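PDB 4L7T: NanU sialic acid binding protein from Bacteroides fragilis, which binds sialic acid with high affinity at the outer membrane as a SusD-family protein, probably handing it to the partner transporter NanO. Local coordinates for residues 325-330 with 443-448; 433-438 with 456-461. One frame throughout, in Å; residues are numbered along the deposited sequence. Where two conformers were deposited one is given.

Interaction 1. Residues 325-330 with 443-448; sequences RYDLYN and NKYMSG
The phenol oxygen of Tyr445 gives a short hydrogen bond to Asp327, OH to OD1 2.6 Å, reaching the carboxylate on its syn side and 18° out of its plane. Carboxylate and ring stand steeply to each other, 78° between planes, with OD1 at the ring edge. Asp327 presents this oxygen because its CG lies between the backbone N and the carbonyl carbon (chi1 66°). Arg325 crosses the tyrosine at about a right angle and packs its CB 3.3 Å from Tyr445 OH. Over one ring face sits Leu328, whose CD1 makes a CH-pi contact 3.6 Å from the centroid of the Tyr445 ring; CG of Lys444 covers the opposite face, so the ring is sandwiched between two aliphatic groups. The tyrosine belongs to an Asx turn in the loop before helix 452-463: its backbone N donates to Asn443 OD1 (3.0 Å), in the carbonyl plane. Within the SusD-family fold, this loop packs against the turn leading into helix 328-331. Farther out, one water accepts from both Arg325 NE and Lys444 NZ, 3.1 Å from each, bridging two like charges, while the Arg325 guanidinium makes a salt bridge to Asp67 through NH1.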
# COMPACT_ATOMS: atom_id res chain seq x y z
N ARG A 325 8.07 -15.82 -4.33
CA ARG A 325 9.02 -16.61 -5.14
C ARG A 325 10.12 -17.17 -4.20
O ARG A 325 10.75 -16.46 -3.39
CB ARG A 325 9.67 -15.81 -6.25
CG ARG A 325 8.80 -15.36 -7.38
CD ARG A 325 8.41 -16.50 -8.34
NE ARG A 325 7.71 -15.95 -9.51
CZ ARG A 325 7.14 -16.70 -10.47
NH1 ARG A 325 7.23 -18.03 -10.43
NH2 ARG A 325 6.51 -16.13 -11.50
N TYR A 326 10.34 -18.49 -4.28
CA TYR A 326 11.29 -19.13 -3.34
C TYR A 326 12.69 -18.49 -3.35
O TYR A 326 13.31 -18.38 -2.29
CB TYR A 326 11.48 -20.61 -3.69
CG TYR A 326 10.23 -21.50 -3.71
CD1 TYR A 326 9.03 -21.10 -3.18
CD2 TYR A 326 10.30 -22.76 -4.29
CE1 TYR A 326 7.88 -21.89 -3.23
CE2 TYR A 326 9.16 -23.59 -4.30
CZ TYR A 326 7.95 -23.13 -3.75
OH TYR A 326 6.80 -23.92 -3.78
N ASP A 327 13.18 -18.12 -4.53
CA ASP A 327 14.51 -17.55 -4.63
C ASP A 327 14.60 -16.09 -4.19
O ASP A 327 15.71 -15.58 -4.10
CB ASP A 327 15.07 -17.70 -6.01
CG ASP A 327 14.34 -16.92 -7.07
OD1 ASP A 327 13.25 -16.32 -6.82
OD2 ASP A 327 14.87 -16.91 -8.20
N LEU A 328 13.45 -15.42 -4.01
CA LEU A 328 13.49 -14.00 -3.60
C LEU A 328 14.09 -13.83 -2.22
O LEU A 328 14.73 -12.81 -1.93
CB LEU A 328 12.09 -13.38 -3.73
CG LEU A 328 12.00 -11.90 -3.39
CD1 LEU A 328 12.89 -11.05 -4.35
CD2 LEU A 328 10.51 -11.53 -3.52
N TYR A 329 13.97 -14.85 -1.39
CA TYR A 329 14.41 -14.83 -0.04
C TYR A 329 15.92 -14.55 0.06
O TYR A 329 16.33 -13.79 0.98
CB TYR A 329 14.16 -16.17 0.65
CG TYR A 329 14.57 -16.19 2.12
CD1 TYR A 329 13.85 -15.44 3.08
CD2 TYR A 329 15.69 -16.94 2.55
CE1 TYR A 329 14.22 -15.47 4.47
CE2 TYR A 329 16.06 -16.97 3.92
CZ TYR A 329 15.32 -16.26 4.87
OH TYR A 329 15.67 -16.29 6.22
N ASN A 330 16.71 -15.13 -0.87
CA ASN A 330 18.16 -14.91 -0.90
C ASN A 330 18.65 -13.90 -1.93
O ASN A 330 19.81 -13.51 -1.92
CB ASN A 330 18.90 -16.24 -1.05
CG ASN A 330 18.89 -17.02 0.25
OD1 ASN A 330 18.53 -18.20 0.28
ND2 ASN A 330 19.24 -16.36 1.34
N ASN A 443 20.20 -11.56 -11.28
CA ASN A 443 19.16 -11.18 -10.27
C ASN A 443 18.08 -10.44 -10.99
O ASN A 443 18.29 -9.33 -11.42
CB ASN A 443 19.80 -10.30 -9.16
CG ASN A 443 18.84 -10.00 -8.02
OD1 ASN A 443 17.63 -9.91 -8.26
ND2 ASN A 443 19.34 -9.95 -6.77
N LYS A 444 16.95 -11.09 -11.26
CA LYS A 444 15.92 -10.43 -12.11
C LYS A 444 15.13 -9.36 -11.36
O LYS A 444 14.36 -8.64 -12.03
CB LYS A 444 14.88 -11.41 -12.64
CG LYS A 444 14.02 -12.03 -11.55
CD LYS A 444 13.14 -13.18 -12.10
CE LYS A 444 11.74 -13.10 -11.54
NZ LYS A 444 10.86 -12.02 -12.17
N TYR A 445 15.34 -9.27 -10.04
CA TYR A 445 14.47 -8.43 -9.18
C TYR A 445 14.98 -7.00 -9.02
O TYR A 445 14.22 -6.07 -8.70
CB TYR A 445 14.31 -9.07 -7.80
CG TYR A 445 13.72 -10.45 -7.84
CD1 TYR A 445 12.34 -10.62 -8.04
CD2 TYR A 445 14.54 -11.56 -7.62
CE1 TYR A 445 11.81 -11.89 -8.08
CE2 TYR A 445 14.03 -12.88 -7.67
CZ TYR A 445 12.64 -13.01 -7.88
OH TYR A 445 12.08 -14.26 -7.96
N MET A 446 16.26 -6.80 -9.33
CA MET A 446 16.93 -5.58 -8.90
C MET A 446 18.31 -5.50 -9.47
O MET A 446 18.92 -6.54 -9.75
CB MET A 446 16.99 -5.42 -7.38
CG MET A 446 17.72 -6.53 -6.59
SD MET A 446 17.65 -6.43 -4.79
CE MET A 446 15.88 -6.32 -4.40
N SER A 447 18.79 -4.27 -9.64
CA SER A 447 20.13 -4.11 -10.23
C SER A 447 20.95 -3.15 -9.42
O SER A 447 20.52 -2.69 -8.35
CB SER A 447 20.05 -3.79 -11.74
OG SER A 447 19.29 -2.68 -12.02
N GLY A 448 22.17 -2.89 -9.87
CA GLY A 448 23.08 -2.10 -9.05
C GLY A 448 22.77 -0.60 -9.02
O GLY A 448 21.95 -0.04 -9.79
O HOH W 1 8.60 -13.05 -10.31

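Interaction 2. Residues 433-438 with 456-461; sequences PNDKGD and ILKERM. With EDO (1,2-ethanediol), chain D.
Lys458 leaves helix 452-463 toward the 433-438 loop and crosses the side chain of Asp435 obliquely, a buried ion pair that joins this helix of the SusD-family fold to the irregular chain preceding it. The lysine runs out with CG anti to the backbone N (chi1 170°) and then bends at chi3 (74°), which turns its ammonium to face two oxygens of one residue. NZ gives a weak hydrogen bond to the backbone O of Asp435 at 3.1 Å, and forms a long salt bridge to OD2 of the same aspartate at 3.6 Å. The CE methylene of Lys458 also lies 3.6 Å from Asp435 OD2, so the carboxylate meets the last carbon of the chain as well as its charge. Stronger partners of the ammonium are Asp449, through OD1, and the backbone O of Ser447. Asp435, its CG likewise anti to the backbone N, is shared in turn: OD1 pairs with Arg334 in a salt bridge and is hydrogen-bonded to the Tyr440 hydroxyl, and OD2 forms a salt bridge to Arg462. This dense set of opposite charges probably keeps both buried groups ionised. One turn farther along the helix, Met461 faces a 1,2-ethanediol molecule, probably from the crystallisation liquor, whose O1 donates a 2.7 Å hydrogen bond to the backbone O of Met461.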
# COMPACT_ATOMS: atom_id res chain seq x y z
N PRO A 433 26.37 5.52 -3.85
CA PRO A 433 26.03 4.65 -4.98
C PRO A 433 26.95 3.44 -5.18
O PRO A 433 27.19 3.04 -6.34
CB PRO A 433 26.19 5.56 -6.17
CG PRO A 433 27.55 6.34 -5.76
CD PRO A 433 27.43 6.50 -4.21
N ASN A 434 27.37 2.84 -4.08
CA ASN A 434 28.33 1.74 -4.05
C ASN A 434 27.72 0.34 -3.98
O ASN A 434 28.47 -0.67 -3.96
CB ASN A 434 29.25 1.88 -2.84
CG ASN A 434 29.89 3.29 -2.72
OD1 ASN A 434 30.14 3.77 -1.57
ND2 ASN A 434 30.05 3.95 -3.82
N ASP A 435 26.39 0.22 -3.88
CA ASP A 435 25.79 -1.11 -3.74
C ASP A 435 25.54 -1.67 -5.15
O ASP A 435 24.54 -1.37 -5.85
CB ASP A 435 24.52 -1.03 -2.86
CG ASP A 435 23.72 -2.31 -2.81
OD1 ASP A 435 24.21 -3.42 -3.24
OD2 ASP A 435 22.55 -2.23 -2.32
N LYS A 436 26.57 -2.41 -5.61
CA LYS A 436 26.62 -2.87 -6.99
C LYS A 436 27.50 -4.14 -7.08
O LYS A 436 28.01 -4.65 -6.06
CB LYS A 436 26.99 -1.76 -7.94
CG LYS A 436 28.35 -1.10 -7.66
CD LYS A 436 28.48 0.20 -8.45
CE LYS A 436 29.85 0.81 -8.18
NZ LYS A 436 30.25 1.76 -9.28
N GLY A 437 27.60 -4.71 -8.26
CA GLY A 437 28.51 -5.84 -8.42
C GLY A 437 27.84 -7.19 -8.51
O GLY A 437 26.72 -7.31 -9.05
N ASP A 438 28.54 -8.21 -8.00
CA ASP A 438 28.19 -9.60 -8.27
C ASP A 438 26.83 -10.04 -7.74
O ASP A 438 26.20 -10.93 -8.31
CB ASP A 438 29.24 -10.51 -7.59
CG ASP A 438 30.56 -10.57 -8.34
OD1 ASP A 438 30.71 -9.99 -9.45
OD2 ASP A 438 31.46 -11.24 -7.79
N ILE A 456 16.71 3.35 -6.61
CA ILE A 456 15.47 3.75 -5.88
C ILE A 456 14.41 2.64 -6.02
O ILE A 456 13.74 2.33 -5.03
CB ILE A 456 14.95 5.09 -6.35
CG1 ILE A 456 15.97 6.18 -5.96
CG2 ILE A 456 13.53 5.45 -5.69
CD1 ILE A 456 15.80 7.55 -6.64
N LEU A 457 14.21 2.09 -7.21
CA LEU A 457 13.29 0.91 -7.29
C LEU A 457 13.71 -0.20 -6.32
O LEU A 457 12.91 -0.85 -5.64
CB LEU A 457 13.20 0.30 -8.74
CG LEU A 457 12.39 1.02 -9.75
CD1 LEU A 457 12.55 0.33 -11.10
CD2 LEU A 457 10.89 0.93 -9.30
N LYS A 458 15.02 -0.48 -6.30
CA LYS A 458 15.60 -1.50 -5.46
C LYS A 458 15.34 -1.16 -3.99
O LYS A 458 14.96 -2.03 -3.22
CB LYS A 458 17.13 -1.64 -5.78
CG LYS A 458 17.77 -2.53 -4.72
CD LYS A 458 19.30 -2.79 -5.13
CE LYS A 458 20.17 -1.53 -4.88
NZ LYS A 458 21.42 -1.69 -5.65
N GLU A 459 15.53 0.11 -3.61
CA GLU A 459 15.39 0.48 -2.23
C GLU A 459 13.90 0.34 -1.81
O GLU A 459 13.60 -0.12 -0.70
CB GLU A 459 15.84 1.92 -1.98
CG GLU A 459 16.12 2.11 -0.42
CD GLU A 459 17.22 1.22 0.09
OE1 GLU A 459 18.19 0.94 -0.71
OE2 GLU A 459 17.22 0.85 1.26
N ARG A 460 13.01 0.69 -2.72
CA ARG A 460 11.55 0.56 -2.44
C ARG A 460 11.14 -0.89 -2.36
O ARG A 460 10.23 -1.20 -1.62
CB ARG A 460 10.76 1.36 -3.47
CG ARG A 460 10.95 2.90 -3.35
CD ARG A 460 10.01 3.70 -4.28
NE ARG A 460 8.56 3.53 -3.99
CZ ARG A 460 7.88 4.24 -3.07
NH1 ARG A 460 8.49 5.21 -2.39
NH2 ARG A 460 6.55 4.09 -2.88
N MET A 461 11.79 -1.76 -3.14
CA MET A 461 11.43 -3.17 -3.07
C MET A 461 11.86 -3.76 -1.72
O MET A 461 11.11 -4.56 -1.13
CB MET A 461 12.06 -3.97 -4.20
CG MET A 461 11.38 -5.28 -4.29
SD MET A 461 12.28 -6.19 -5.55
CE MET A 461 11.15 -7.42 -6.08
C1 EDO D . 7.79 -3.65 -2.84
O1 EDO D . 8.67 -4.77 -2.36
C2 EDO D . 8.05 -2.13 -3.00
O2 EDO D . 8.26 -1.35 -4.26

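From the N terminus the chain first reaches 325-330, just after strand 323-324, and then runs through the hairpin of strands 344-350 and 356-363, strand 383-387 and several helices to the loop after helix 427-430. That loop supplies 433-438 and then 443-448, where interaction 1 closes a loop of 112 intervening residues. Helix 452-463 follows, and interaction 2 closes a much shorter loop, 17 residues, back to 433-438. The segments alternate, so the two closures cross, with centres about 12 Å apart. They also touch: Met446 CE packs 3.8 Å from Met461 SD. Together they tie the turn into helix 328-331, the long loop and helix 452-463.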